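PDB 5ZHF: D-alanyl-D-alanine carboxypeptidase from Enterococcus faecalis V583, which cleaves the terminal D-alanine from peptidoglycan-derived pentapeptides as a zinc-dependent carboxypeptidase of the M15B family, an activity linked to vancomycin resistance. Local coordinates for residues P179-I184 with L212-N217; D108-E113 with A126-W131; E59-S64 with R72-L77; F81-A86 with Y161-E166. All blocks are in the same frame, centred on the assembly; numbering follows the deposited sequence.

Interaction 1: P179-I184 with L212-N217; sequences PDKTEI and LEEYLN
Lys181 reaches across to Glu214 and makes the tight, polar part of this surface contact, a salt bridge in which NZ lies 2.8 Å from Glu214 OE1. The ammonium meets OE1 at its syn lone pair, on the side of the second oxygen, and a weak hydrogen bond of 3.0 Å from NZ to Glu214 OE2 makes the grip lopsided but two-pronged. A bend at the second torsion of Lys181 (chi2 -71°), followed by a straight run to NZ, brings the lysine across the glutamate at about a right angle. OE1 also accepts from the backbone N of Cys211, which probably helps fix the carboxylate's rotation.

The isoleucine side is looser: the CD1 methyl of Ile184 lies against the Glu214 carboxylate, 3.5 Å from OE2, whereas its CG2 branch only brushes Glu213 CB at 4.0 Å, the two side chains sliding past each other in opposite directions. Ile184 remains exposed, and none of the four touching residues is buried.

Glu213 turns its carboxylate to Arg176 and Asn47. The contact thus joins the start of helix 182-185, with Lys181 at its N-cap position, to the C-terminal helix 212-218, whose Leu212 and Tyr215 pack on helix 199-208.

Interaction 2: D108-E113 with A126-W131; sequences DEKVAE and AEAETW
Ala128 CB fits against two neighbouring residues of helix 100-116, 3.6 Å from Val111 CG2 and 3.8 Å from Lys110 CG. The small methyl lets the backbones come close, with the CA atoms of Val111 and Ala128 5.4 Å apart. Lys110 CG also lies 4.5 Å from Trp131 CB, a marginal touch.

The salt bridge stays within helix 100-116. With CG anti to its backbone N (chi1 -171°) and bends at chi2 and chi3, Lys110 curls along its own helix to place NZ 2.6 Å from Glu113 OE1, on the syn side and 18° out of the carboxylate plane. The same NZ bonds to a tetraethylene glycol, probably from the crystallisation liquor. The cation-pi approach of Lys110 NZ to Trp131 does cross, but it is long, 5.9 Å to the centroid of the five-membered ring, and at most weakly attractive.

No hydrogen bond crosses between the segments; Thr130 OG1 donates to Glu127 O at 2.7 Å within its own turn, and Trp131 NE1 is hydrogen-bonded to Tyr114 OH. Trp131, a substrate-binding residue, also touches Glu190, the inferred proton donor/acceptor. The contact therefore packs helix 100-116 against helix 121-128 and the following turn, where Thr130 and Trp131 meet the loop of Ser188 and Glu190.

Interaction 3: E59-S64 with R72-L77; sequences ELEQLS and RISPYL
The backbones of Glu61, in strand 60-62, and Ser74, in helix 74-86, come no nearer than 7.6 Å between CA atoms, so side chains bridge the gap. The polar bridge is a short hydrogen bond from Ser74 OG to Glu61 OE1, 2.6 Å long, received at the syn lone pair of the carboxylate. Glu61 gets there as a straight arm: CG lies opposite the backbone N (chi1 -174°) and the chain continues extended through chi2 (179°). Ser74 matches it with OG swung away from its own N (chi1 177°), while its CB also sits 3.1 Å from Glu61 OE1.

Beyond this bond, Leu63 CD1 meets Leu77 CD2 at 4.2 Å, the two side chains crossing at about a right angle and touching through one methyl each. Both leucines also pack on Ile69 of strand 68-70 and on Val93 of strand 91-95, which extends their small mutual contact into a larger apolar cluster.

Chemically, the pairing combines one directional bond with a light apolar touch. The serine hydroxyl is the donor, and its proton would be expected to favour negative charge on the Glu61 carboxylate and may help restrain the rotation of that group beside the helix.

Interaction 4: F81-A86 with Y161-E166; sequences FDAARA and YRWLDE
Trp163 lays one face of its indole over the backbone and methyl of Ala84. Its CG is anti to the backbone N (chi1 -174°), which throws the ring out from helix 157-167, and chi2 of 94° turns the ring plane crosswise to the CA-CB-CG plane. As a result Ala84 CB stands almost squarely over the six-membered ring, 3.7 Å from its centroid and 6° off the normal, a CH-pi contact of good geometry. Ala84 CA sits over the same ring system, offset toward the rim, and the backbone N of Ala84 comes within 3.4 Å of Trp163 CZ2.

Ala83 meets the benzene end of the indole, with its CB 3.9 Å from Trp163 CZ2. Two successive alanines let the flat ring lie close to the helix; the CA atoms of Ala84 and Trp163 are 7.3 Å apart. At the polar end of the ring, a hydrogen bond from NE1 to Asp87 OD2, just past helix 74-86, probably helps hold the ring's orientation.

Phe171 touches Ala83, Pro91 touches Ala84, and Leu80 packs on Trp163. Far from the annotated sites, this is buried helix-helix packing by an aromatic side chain on an alanine surface, joining helices 74-86 and 157-167 within the M15 peptidase fold.

In the fold
From the N terminus, interaction 3 closes first, a short loop that returns through strand 68-70 to helix 74-86. The same helix then opens interaction 4, whose first segment, 81-86, follows closely on 72-77 of interaction 3 and whose partner on helix 157-167 lies 75 residues on. Inside that long loop nests interaction 2, joining helices 100-116 and 121-128; its centre is about 29 Å from that of interaction 4, on the other side of the chain's centre. Interaction 1 opens after all of these have closed and ties helix 182-185 to the C-terminal helix 212-218, enclosing strand 193-196, which carries the zinc ligand His193. No two contacts cross.

Interaction 1: P179-I184 with L212-N217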
loop_
_atom_site.group_PDB
_atom_site.type_symbol
_atom_site.label_atom_id
_atom_site.label_comp_id
_atom_site.label_asym_id
_atom_site.label_seq_id
_atom_site.Cartn_x
_atom_site.Cartn_y
_atom_site.Cartn_z
ATOM N N PRO A 179 9.071 6.542 -5.980
ATOM C CA PRO A 179 9.872 7.710 -5.604
ATOM C C PRO A 179 9.798 8.880 -6.589
ATOM O O PRO A 179 9.976 10.026 -6.189
ATOM C CB PRO A 179 11.306 7.148 -5.516
ATOM C CG PRO A 179 11.293 5.860 -6.252
ATOM C CD PRO A 179 9.893 5.326 -6.145
ATOM N N ASP A 180 9.533 8.592 -7.852
ATOM C CA ASP A 180 9.473 9.633 -8.881
ATOM C C ASP A 180 8.080 10.234 -9.100
ATOM O O ASP A 180 7.904 10.996 -10.034
ATOM C CB ASP A 180 10.054 9.101 -10.200
ATOM C CG ASP A 180 9.234 8.001 -10.811
ATOM O OD1 ASP A 180 8.518 7.276 -10.083
ATOM O OD2 ASP A 180 9.308 7.855 -12.042
ATOM N N LYS A 181 7.108 9.901 -8.247
ATOM C CA LYS A 181 5.736 10.419 -8.353
ATOM C C LYS A 181 5.210 11.072 -7.072
ATOM O O LYS A 181 3.986 11.277 -6.947
ATOM C CB LYS A 181 4.769 9.286 -8.755
ATOM C CG LYS A 181 5.136 8.579 -10.041
ATOM C CD LYS A 181 4.901 9.444 -11.255
ATOM C CE LYS A 181 5.338 8.682 -12.490
ATOM N NZ LYS A 181 4.911 9.316 -13.754
ATOM N N THR A 182 6.096 11.447 -6.155
ATOM C CA THR A 182 5.665 12.045 -4.862
ATOM C C THR A 182 4.868 13.341 -5.062
ATOM O O THR A 182 3.955 13.640 -4.285
ATOM C CB THR A 182 6.850 12.276 -3.887
ATOM O OG1 THR A 182 7.770 13.224 -4.447
ATOM C CG2 THR A 182 7.581 10.970 -3.581
ATOM N N GLU A 183 5.179 14.071 -6.139
ATOM C CA GLU A 183 4.505 15.323 -6.455
ATOM C C GLU A 183 3.074 15.145 -7.017
ATOM O O GLU A 183 2.306 16.110 -7.102
ATOM C CB GLU A 183 5.391 16.167 -7.389
ATOM C CG GLU A 183 6.730 16.555 -6.748
ATOM C CD GLU A 183 7.658 17.380 -7.646
ATOM O OE1 GLU A 183 7.490 17.361 -8.882
ATOM O OE2 GLU A 183 8.582 18.042 -7.102
ATOM N N ILE A 184 2.707 13.913 -7.381
ATOM C CA ILE A 184 1.371 13.602 -7.824
ATOM C C ILE A 184 0.618 12.846 -6.717
ATOM O O ILE A 184 -0.509 13.217 -6.379
ATOM C CB ILE A 184 1.406 12.811 -9.155
ATOM C CG1 ILE A 184 1.956 13.703 -10.280
ATOM C CG2 ILE A 184 0.014 12.305 -9.505
ATOM C CD1 ILE A 184 2.470 12.943 -11.478
ATOM N N LEU A 212 -1.169 5.536 -9.909
ATOM C CA LEU A 212 -2.576 5.267 -10.105
ATOM C C LEU A 212 -3.375 6.515 -10.535
ATOM O O LEU A 212 -4.204 6.449 -11.450
ATOM C CB LEU A 212 -3.175 4.665 -8.839
ATOM C CG LEU A 212 -4.642 4.231 -8.941
ATOM C CD1 LEU A 212 -4.883 3.248 -10.084
ATOM C CD2 LEU A 212 -5.108 3.668 -7.601
ATOM N N GLU A 213 -3.092 7.639 -9.895
ATOM C CA GLU A 213 -3.768 8.889 -10.222
ATOM C C GLU A 213 -3.639 9.257 -11.707
ATOM O O GLU A 213 -4.634 9.658 -12.331
ATOM C CB GLU A 213 -3.240 10.029 -9.362
ATOM C CG GLU A 213 -3.711 10.019 -7.928
ATOM C CD GLU A 213 -2.887 9.146 -6.979
ATOM O OE1 GLU A 213 -1.914 8.454 -7.421
ATOM O OE2 GLU A 213 -3.233 9.146 -5.782
ATOM N N GLU A 214 -2.428 9.126 -12.249
ATOM C CA GLU A 214 -2.146 9.392 -13.678
ATOM C C GLU A 214 -2.905 8.441 -14.573
ATOM O O GLU A 214 -3.500 8.863 -15.578
ATOM C CB GLU A 214 -0.655 9.232 -13.982
ATOM C CG GLU A 214 0.227 10.308 -13.411
ATOM C CD GLU A 214 1.701 10.030 -13.675
ATOM O OE1 GLU A 214 2.192 8.969 -13.249
ATOM O OE2 GLU A 214 2.373 10.861 -14.319
ATOM N N TYR A 215 -2.886 7.153 -14.209
ATOM C CA TYR A 215 -3.586 6.135 -14.976
ATOM C C TYR A 215 -5.074 6.455 -15.081
ATOM O O TYR A 215 -5.661 6.403 -16.178
ATOM C CB TYR A 215 -3.400 4.760 -14.331
ATOM C CG TYR A 215 -4.082 3.643 -15.072
ATOM C CD1 TYR A 215 -3.575 3.181 -16.282
ATOM C CD2 TYR A 215 -5.236 3.049 -14.570
ATOM C CE1 TYR A 215 -4.183 2.151 -16.955
ATOM C CE2 TYR A 215 -5.861 2.025 -15.254
ATOM C CZ TYR A 215 -5.316 1.575 -16.434
ATOM O OH TYR A 215 -5.895 0.554 -17.126
ATOM N N LEU A 216 -5.678 6.764 -13.943
ATOM C CA LEU A 216 -7.102 7.072 -13.889
ATOM C C LEU A 216 -7.422 8.355 -14.643
ATOM O O LEU A 216 -8.412 8.397 -15.358
ATOM C CB LEU A 216 -7.609 7.161 -12.455
ATOM C CG LEU A 216 -7.535 5.825 -11.704
ATOM C CD1 LEU A 216 -7.895 6.025 -10.243
ATOM C CD2 LEU A 216 -8.390 4.743 -12.369
ATOM N N ASN A 217 -6.578 9.377 -14.487
ATOM C CA ASN A 217 -6.757 10.649 -15.207
ATOM C C ASN A 217 -6.704 10.414 -16.719
ATOM O O ASN A 217 -7.574 10.897 -17.450
ATOM C CB ASN A 217 -5.710 11.682 -14.757
ATOM C CG ASN A 217 -5.878 13.035 -15.444
ATOM O OD1 ASN A 217 -6.848 13.751 -15.196
ATOM N ND2 ASN A 217 -4.932 13.387 -16.305
#

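Interaction 2: D108-E113 with A126-W131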
loop_
_atom_site.group_PDB
_atom_site.type_symbol
_atom_site.label_atom_id
_atom_site.label_comp_id
_atom_site.label_asym_id
_atom_site.label_seq_id
_atom_site.Cartn_x
_atom_site.Cartn_y
_atom_site.Cartn_z
ATOM N N ASP A 108 -0.832 8.911 14.652
ATOM C CA ASP A 108 -0.414 9.588 15.857
ATOM C C ASP A 108 0.986 9.193 16.262
ATOM O O ASP A 108 1.732 9.994 16.720
ATOM C CB ASP A 108 -1.387 9.286 16.988
ATOM C CG ASP A 108 -2.720 9.940 16.804
ATOM O OD1 ASP A 108 -2.881 10.776 15.932
ATOM O OD2 ASP A 108 -3.600 9.611 17.570
ATOM N N GLU A 109 1.322 7.940 16.102
ATOM C CA GLU A 109 2.677 7.467 16.409
ATOM C C GLU A 109 3.712 8.122 15.490
ATOM O O GLU A 109 4.798 8.474 15.948
ATOM C CB GLU A 109 2.764 5.929 16.393
ATOM C CG GLU A 109 2.118 5.338 17.647
ATOM C CD GLU A 109 2.065 3.813 17.715
ATOM O OE1 GLU A 109 2.403 3.249 18.805
ATOM O OE2 GLU A 109 1.661 3.176 16.703
ATOM N N LYS A 110 3.367 8.321 14.219
ATOM C CA LYS A 110 4.255 9.032 13.280
ATOM C C LYS A 110 4.386 10.506 13.652
ATOM O O LYS A 110 5.499 11.050 13.578
ATOM C CB LYS A 110 3.786 8.886 11.823
ATOM C CG LYS A 110 4.741 9.411 10.744
ATOM C CD LYS A 110 6.125 8.777 10.742
ATOM C CE LYS A 110 6.129 7.286 10.434
ATOM N NZ LYS A 110 7.408 6.634 10.857
ATOM N N VAL A 111 3.279 11.140 14.039
ATOM C CA VAL A 111 3.300 12.542 14.517
ATOM C C VAL A 111 4.248 12.658 15.735
ATOM O O VAL A 111 5.113 13.538 15.794
ATOM C CB VAL A 111 1.881 13.060 14.847
ATOM C CG1 VAL A 111 1.922 14.418 15.574
ATOM C CG2 VAL A 111 1.027 13.183 13.577
ATOM N N ALA A 112 4.137 11.714 16.664
ATOM C CA ALA A 112 5.000 11.710 17.851
ATOM C C ALA A 112 6.484 11.567 17.498
ATOM O O ALA A 112 7.335 12.195 18.138
ATOM C CB ALA A 112 4.580 10.607 18.815
ATOM N N GLU A 113 6.803 10.719 16.522
ATOM C CA GLU A 113 8.189 10.575 16.058
ATOM C C GLU A 113 8.751 11.890 15.527
ATOM O O GLU A 113 9.911 12.213 15.790
ATOM C CB GLU A 113 8.319 9.503 14.982
ATOM C CG GLU A 113 8.210 8.090 15.509
ATOM C CD GLU A 113 8.029 7.063 14.396
ATOM O OE1 GLU A 113 8.242 7.398 13.207
ATOM O OE2 GLU A 113 7.669 5.903 14.723
ATOM N N ALA A 126 1.581 17.741 9.589
ATOM C CA ALA A 126 1.785 17.953 8.153
ATOM C C ALA A 126 2.897 17.076 7.572
ATOM O O ALA A 126 2.774 16.551 6.465
ATOM C CB ALA A 126 2.073 19.422 7.872
ATOM N N GLU A 127 3.975 16.893 8.326
ATOM C CA GLU A 127 5.060 16.034 7.876
ATOM C C GLU A 127 4.662 14.550 7.924
ATOM O O GLU A 127 5.012 13.792 7.034
ATOM C CB GLU A 127 6.321 16.297 8.705
ATOM C CG GLU A 127 7.605 15.860 8.032
ATOM C CD GLU A 127 7.906 16.642 6.775
ATOM O OE1 GLU A 127 8.137 17.868 6.866
ATOM O OE2 GLU A 127 7.909 16.019 5.698
ATOM N N ALA A 128 3.932 14.148 8.963
ATOM C CA ALA A 128 3.479 12.761 9.112
ATOM C C ALA A 128 2.577 12.305 7.962
ATOM O O ALA A 128 2.614 11.135 7.584
ATOM C CB ALA A 128 2.748 12.575 10.427
ATOM N N GLU A 129 1.784 13.232 7.428
ATOM C CA GLU A 129 0.823 12.929 6.362
ATOM C C GLU A 129 1.491 12.502 5.037
ATOM O O GLU A 129 0.872 11.804 4.235
ATOM C CB GLU A 129 -0.110 14.129 6.148
ATOM C CG GLU A 129 -1.395 13.827 5.401
ATOM C CD GLU A 129 -2.511 14.832 5.670
ATOM O OE1 GLU A 129 -2.331 15.751 6.503
ATOM O OE2 GLU A 129 -3.590 14.691 5.055
ATOM N N THR A 130 2.752 12.885 4.825
ATOM C CA THR A 130 3.521 12.416 3.663
ATOM C C THR A 130 3.861 10.929 3.756
ATOM O O THR A 130 4.335 10.363 2.771
ATOM C CB THR A 130 4.840 13.203 3.436
ATOM O OG1 THR A 130 5.751 12.980 4.530
ATOM C CG2 THR A 130 4.573 14.694 3.285
ATOM N N TRP A 131 3.641 10.321 4.936
ATOM C CA TRP A 131 3.850 8.893 5.192
ATOM C C TRP A 131 2.605 8.098 5.547
ATOM O O TRP A 131 2.448 6.965 5.091
ATOM C CB TRP A 131 4.847 8.712 6.348
ATOM C CG TRP A 131 6.208 9.288 6.076
ATOM C CD1 TRP A 131 6.698 10.462 6.560
ATOM C CD2 TRP A 131 7.251 8.720 5.269
ATOM N NE1 TRP A 131 7.979 10.666 6.104
ATOM C CE2 TRP A 131 8.339 9.618 5.303
ATOM C CE3 TRP A 131 7.362 7.551 4.497
ATOM C CZ2 TRP A 131 9.545 9.368 4.623
ATOM C CZ3 TRP A 131 8.546 7.310 3.810
ATOM C CH2 TRP A 131 9.625 8.224 3.883
#

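Interaction 3: E59-S64 with R72-L77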
loop_
_atom_site.group_PDB
_atom_site.type_symbol
_atom_site.label_atom_id
_atom_site.label_comp_id
_atom_site.label_asym_id
_atom_site.label_seq_id
_atom_site.Cartn_x
_atom_site.Cartn_y
_atom_site.Cartn_z
ATOM N N GLU A 59 -15.531 -7.577 2.510
ATOM C CA GLU A 59 -15.487 -8.898 3.117
ATOM C C GLU A 59 -14.028 -9.280 3.293
ATOM O O GLU A 59 -13.291 -9.324 2.318
ATOM C CB GLU A 59 -16.188 -9.938 2.236
ATOM C CG GLU A 59 -17.680 -9.716 2.074
ATOM C CD GLU A 59 -18.454 -9.752 3.382
ATOM O OE1 GLU A 59 -18.075 -10.513 4.298
ATOM O OE2 GLU A 59 -19.457 -9.006 3.501
ATOM N N LEU A 60 -13.632 -9.563 4.527
ATOM C CA LEU A 60 -12.238 -9.789 4.845
ATOM C C LEU A 60 -11.925 -11.237 5.101
ATOM O O LEU A 60 -12.758 -11.978 5.625
ATOM C CB LEU A 60 -11.842 -8.976 6.060
ATOM C CG LEU A 60 -11.987 -7.469 5.851
ATOM C CD1 LEU A 60 -11.918 -6.711 7.169
ATOM C CD2 LEU A 60 -10.929 -6.993 4.861
ATOM N N GLU A 61 -10.722 -11.629 4.704
ATOM C CA GLU A 61 -10.164 -12.917 5.019
ATOM C C GLU A 61 -8.962 -12.679 5.916
ATOM O O GLU A 61 -8.219 -11.702 5.735
ATOM C CB GLU A 61 -9.688 -13.611 3.751
ATOM C CG GLU A 61 -9.230 -15.039 4.000
ATOM C CD GLU A 61 -8.783 -15.738 2.739
ATOM O OE1 GLU A 61 -7.937 -15.162 2.024
ATOM O OE2 GLU A 61 -9.251 -16.872 2.486
ATOM N N GLN A 62 -8.762 -13.590 6.854
ATOM C CA GLN A 62 -7.616 -13.528 7.761
ATOM C C GLN A 62 -6.501 -14.397 7.208
ATOM O O GLN A 62 -6.737 -15.555 6.795
ATOM C CB GLN A 62 -8.043 -14.006 9.128
ATOM C CG GLN A 62 -6.977 -13.835 10.176
ATOM C CD GLN A 62 -7.481 -14.178 11.555
ATOM O OE1 GLN A 62 -8.453 -13.591 12.030
ATOM N NE2 GLN A 62 -6.826 -15.126 12.201
ATOM N N LEU A 63 -5.295 -13.818 7.169
ATOM C CA LEU A 63 -4.094 -14.521 6.764
ATOM C C LEU A 63 -3.538 -15.275 7.975
ATOM O O LEU A 63 -4.003 -15.053 9.095
ATOM C CB LEU A 63 -3.059 -13.533 6.246
ATOM C CG LEU A 63 -3.492 -12.696 5.058
ATOM C CD1 LEU A 63 -2.371 -11.752 4.655
ATOM C CD2 LEU A 63 -3.857 -13.608 3.902
ATOM N N SER A 64 -2.533 -16.123 7.744
ATOM C CA SER A 64 -1.975 -16.936 8.850
ATOM C C SER A 64 -1.439 -16.083 10.008
ATOM O O SER A 64 -1.520 -16.499 11.163
ATOM C CB SER A 64 -0.904 -17.910 8.362
ATOM O OG SER A 64 0.159 -17.231 7.775
ATOM N N ARG A 72 -11.331 -10.693 -2.182
ATOM C CA ARG A 72 -11.172 -10.684 -3.623
ATOM C C ARG A 72 -9.724 -10.706 -4.100
ATOM O O ARG A 72 -9.465 -11.120 -5.231
ATOM C CB ARG A 72 -11.919 -9.490 -4.231
ATOM C CG ARG A 72 -13.425 -9.619 -4.094
ATOM C CD ARG A 72 -14.128 -8.357 -4.548
ATOM N NE ARG A 72 -13.978 -7.283 -3.578
ATOM C CZ ARG A 72 -14.629 -6.119 -3.603
ATOM N NH1 ARG A 72 -15.518 -5.841 -4.557
ATOM N NH2 ARG A 72 -14.406 -5.223 -2.658
ATOM N N ILE A 73 -8.783 -10.243 -3.253
ATOM C CA ILE A 73 -7.362 -10.203 -3.638
ATOM C C ILE A 73 -6.601 -11.422 -3.125
ATOM O O ILE A 73 -5.461 -11.625 -3.510
ATOM C CB ILE A 73 -6.621 -8.890 -3.210
ATOM C CG1 ILE A 73 -6.177 -8.923 -1.734
ATOM C CG2 ILE A 73 -7.471 -7.667 -3.500
ATOM C CD1 ILE A 73 -5.455 -7.657 -1.301
ATOM N N SER A 74 -7.251 -12.269 -2.337
ATOM C CA SER A 74 -6.574 -13.410 -1.713
ATOM C C SER A 74 -5.753 -14.336 -2.643
ATOM O O SER A 74 -4.574 -14.585 -2.386
ATOM C CB SER A 74 -7.566 -14.230 -0.888
ATOM O OG SER A 74 -6.889 -15.359 -0.370
ATOM N N PRO A 75 -6.352 -14.867 -3.727
ATOM C CA PRO A 75 -5.554 -15.749 -4.599
ATOM C C PRO A 75 -4.405 -15.062 -5.307
ATOM O O PRO A 75 -3.385 -15.690 -5.576
ATOM C CB PRO A 75 -6.579 -16.321 -5.591
ATOM C CG PRO A 75 -7.740 -15.416 -5.519
ATOM C CD PRO A 75 -7.740 -14.707 -4.202
ATOM N N TYR A 76 -4.554 -13.770 -5.593
ATOM C CA TYR A 76 -3.529 -13.003 -6.275
ATOM C C TYR A 76 -2.348 -12.750 -5.333
ATOM O O TYR A 76 -1.217 -12.903 -5.744
ATOM C CB TYR A 76 -4.090 -11.682 -6.759
ATOM C CG TYR A 76 -5.181 -11.882 -7.785
ATOM C CD1 TYR A 76 -4.867 -12.158 -9.102
ATOM C CD2 TYR A 76 -6.525 -11.804 -7.418
ATOM C CE1 TYR A 76 -5.869 -12.365 -10.047
ATOM C CE2 TYR A 76 -7.542 -12.016 -8.353
ATOM C CZ TYR A 76 -7.202 -12.288 -9.659
ATOM O OH TYR A 76 -8.213 -12.472 -10.604
ATOM N N LEU A 77 -2.652 -12.412 -4.083
ATOM C CA LEU A 77 -1.611 -12.250 -3.059
ATOM C C LEU A 77 -0.890 -13.582 -2.809
ATOM O O LEU A 77 0.339 -13.615 -2.707
ATOM C CB LEU A 77 -2.218 -11.702 -1.774
ATOM C CG LEU A 77 -1.198 -11.333 -0.676
ATOM C CD1 LEU A 77 -0.272 -10.241 -1.167
ATOM C CD2 LEU A 77 -1.907 -10.926 0.596
#

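Interaction 4: F81-A86 with Y161-E166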
loop_
_atom_site.group_PDB
_atom_site.type_symbol
_atom_site.label_atom_id
_atom_site.label_comp_id
_atom_site.label_asym_id
_atom_site.label_seq_id
_atom_site.Cartn_x
_atom_site.Cartn_y
_atom_site.Cartn_z
ATOM N N PHE A 81 3.090 -14.318 -3.404
ATOM C CA PHE A 81 3.976 -14.865 -2.367
ATOM C C PHE A 81 4.618 -16.179 -2.806
ATOM O O PHE A 81 5.840 -16.381 -2.619
ATOM C CB PHE A 81 3.256 -15.004 -1.017
ATOM C CG PHE A 81 3.324 -13.760 -0.169
ATOM C CD1 PHE A 81 2.983 -12.532 -0.679
ATOM C CD2 PHE A 81 3.733 -13.826 1.151
ATOM C CE1 PHE A 81 3.042 -11.379 0.085
ATOM C CE2 PHE A 81 3.782 -12.679 1.928
ATOM C CZ PHE A 81 3.466 -11.457 1.401
ATOM N N ASP A 82 3.819 -17.040 -3.435
ATOM C CA ASP A 82 4.340 -18.284 -3.991
ATOM C C ASP A 82 5.472 -18.043 -4.992
ATOM O O ASP A 82 6.490 -18.743 -4.954
ATOM C CB ASP A 82 3.229 -19.081 -4.683
ATOM C CG ASP A 82 2.244 -19.721 -3.719
ATOM O OD1 ASP A 82 2.448 -19.717 -2.494
ATOM O OD2 ASP A 82 1.240 -20.265 -4.228
ATOM N N ALA A 83 5.302 -17.047 -5.875
ATOM C CA ALA A 83 6.302 -16.709 -6.893
ATOM C C ALA A 83 7.566 -16.128 -6.284
ATOM O O ALA A 83 8.682 -16.466 -6.710
ATOM C CB ALA A 83 5.727 -15.710 -7.908
ATOM N N ALA A 84 7.405 -15.255 -5.289
ATOM C CA ALA A 84 8.570 -14.690 -4.596
ATOM C C ALA A 84 9.398 -15.831 -3.968
ATOM O O ALA A 84 10.618 -15.910 -4.169
ATOM C CB ALA A 84 8.127 -13.682 -3.550
ATOM N N ARG A 85 8.725 -16.746 -3.263
ATOM C CA ARG A 85 9.414 -17.837 -2.586
ATOM C C ARG A 85 10.070 -18.784 -3.563
ATOM O O ARG A 85 11.152 -19.259 -3.292
ATOM C CB ARG A 85 8.481 -18.574 -1.652
ATOM C CG ARG A 85 8.052 -17.727 -0.474
ATOM C CD ARG A 85 6.965 -18.425 0.316
ATOM N NE ARG A 85 6.435 -17.603 1.399
ATOM C CZ ARG A 85 5.164 -17.602 1.808
ATOM N NH1 ARG A 85 4.236 -18.365 1.227
ATOM N NH2 ARG A 85 4.812 -16.826 2.830
ATOM N N ALA A 86 9.431 -19.032 -4.707
ATOM C CA ALA A 86 10.069 -19.802 -5.791
ATOM C C ALA A 86 11.357 -19.167 -6.298
ATOM O O ALA A 86 12.237 -19.870 -6.825
ATOM C CB ALA A 86 9.100 -20.005 -6.945
ATOM N N TYR A 161 11.879 -5.654 -1.604
ATOM C CA TYR A 161 11.390 -4.449 -2.277
ATOM C C TYR A 161 11.760 -4.437 -3.752
ATOM O O TYR A 161 10.937 -4.084 -4.609
ATOM C CB TYR A 161 11.874 -3.164 -1.598
ATOM C CG TYR A 161 11.516 -3.023 -0.139
ATOM C CD1 TYR A 161 10.343 -3.586 0.395
ATOM C CD2 TYR A 161 12.328 -2.293 0.726
ATOM C CE1 TYR A 161 10.004 -3.426 1.723
ATOM C CE2 TYR A 161 12.000 -2.157 2.059
ATOM C CZ TYR A 161 10.835 -2.717 2.554
ATOM O OH TYR A 161 10.514 -2.576 3.884
ATOM N N ARG A 162 12.979 -4.873 -4.058
ATOM C CA ARG A 162 13.418 -4.993 -5.439
ATOM C C ARG A 162 12.601 -6.026 -6.209
ATOM O O ARG A 162 12.164 -5.754 -7.329
ATOM C CB ARG A 162 14.916 -5.301 -5.514
ATOM C CG ARG A 162 15.431 -5.312 -6.945
ATOM C CD ARG A 162 16.914 -5.585 -6.982
ATOM N NE ARG A 162 17.238 -6.887 -6.422
ATOM C CZ ARG A 162 18.468 -7.389 -6.357
ATOM N NH1 ARG A 162 19.506 -6.698 -6.833
ATOM N NH2 ARG A 162 18.661 -8.592 -5.819
ATOM N N TRP A 163 12.354 -7.198 -5.606
ATOM C CA TRP A 163 11.589 -8.230 -6.261
ATOM C C TRP A 163 10.168 -7.733 -6.530
ATOM O O TRP A 163 9.616 -7.965 -7.614
ATOM C CB TRP A 163 11.571 -9.524 -5.443
ATOM C CG TRP A 163 10.915 -10.661 -6.169
ATOM C CD1 TRP A 163 11.536 -11.614 -6.927
ATOM C CD2 TRP A 163 9.507 -10.940 -6.245
ATOM N NE1 TRP A 163 10.620 -12.481 -7.445
ATOM C CE2 TRP A 163 9.361 -12.079 -7.068
ATOM C CE3 TRP A 163 8.358 -10.353 -5.684
ATOM C CZ2 TRP A 163 8.124 -12.645 -7.344
ATOM C CZ3 TRP A 163 7.116 -10.905 -5.987
ATOM C CH2 TRP A 163 7.013 -12.041 -6.800
ATOM N N LEU A 164 9.574 -7.071 -5.536
ATOM C CA LEU A 164 8.203 -6.578 -5.706
ATOM C C LEU A 164 8.140 -5.550 -6.853
ATOM O O LEU A 164 7.204 -5.586 -7.700
ATOM C CB LEU A 164 7.711 -5.947 -4.416
ATOM C CG LEU A 164 7.428 -6.947 -3.308
ATOM C CD1 LEU A 164 7.294 -6.238 -1.979
ATOM C CD2 LEU A 164 6.211 -7.824 -3.601
ATOM N N ASP A 165 9.097 -4.632 -6.864
ATOM C CA ASP A 165 9.141 -3.580 -7.892
ATOM C C ASP A 165 9.107 -4.195 -9.276
ATOM O O ASP A 165 8.388 -3.716 -10.172
ATOM C CB ASP A 165 10.389 -2.687 -7.720
ATOM C CG ASP A 165 10.506 -1.620 -8.819
ATOM O OD1 ASP A 165 9.751 -0.617 -8.767
ATOM O OD2 ASP A 165 11.332 -1.806 -9.738
ATOM N N GLU A 166 9.886 -5.254 -9.459
ATOM C CA GLU A 166 10.082 -5.879 -10.767
ATOM C C GLU A 166 9.019 -6.918 -11.137
ATOM O O GLU A 166 8.900 -7.289 -12.312
ATOM C CB GLU A 166 11.499 -6.490 -10.805
ATOM C CG GLU A 166 12.575 -5.416 -10.679
ATOM C CD GLU A 166 13.986 -5.946 -10.414
ATOM O OE1 GLU A 166 14.178 -7.151 -10.386
ATOM O OE2 GLU A 166 14.898 -5.118 -10.203
#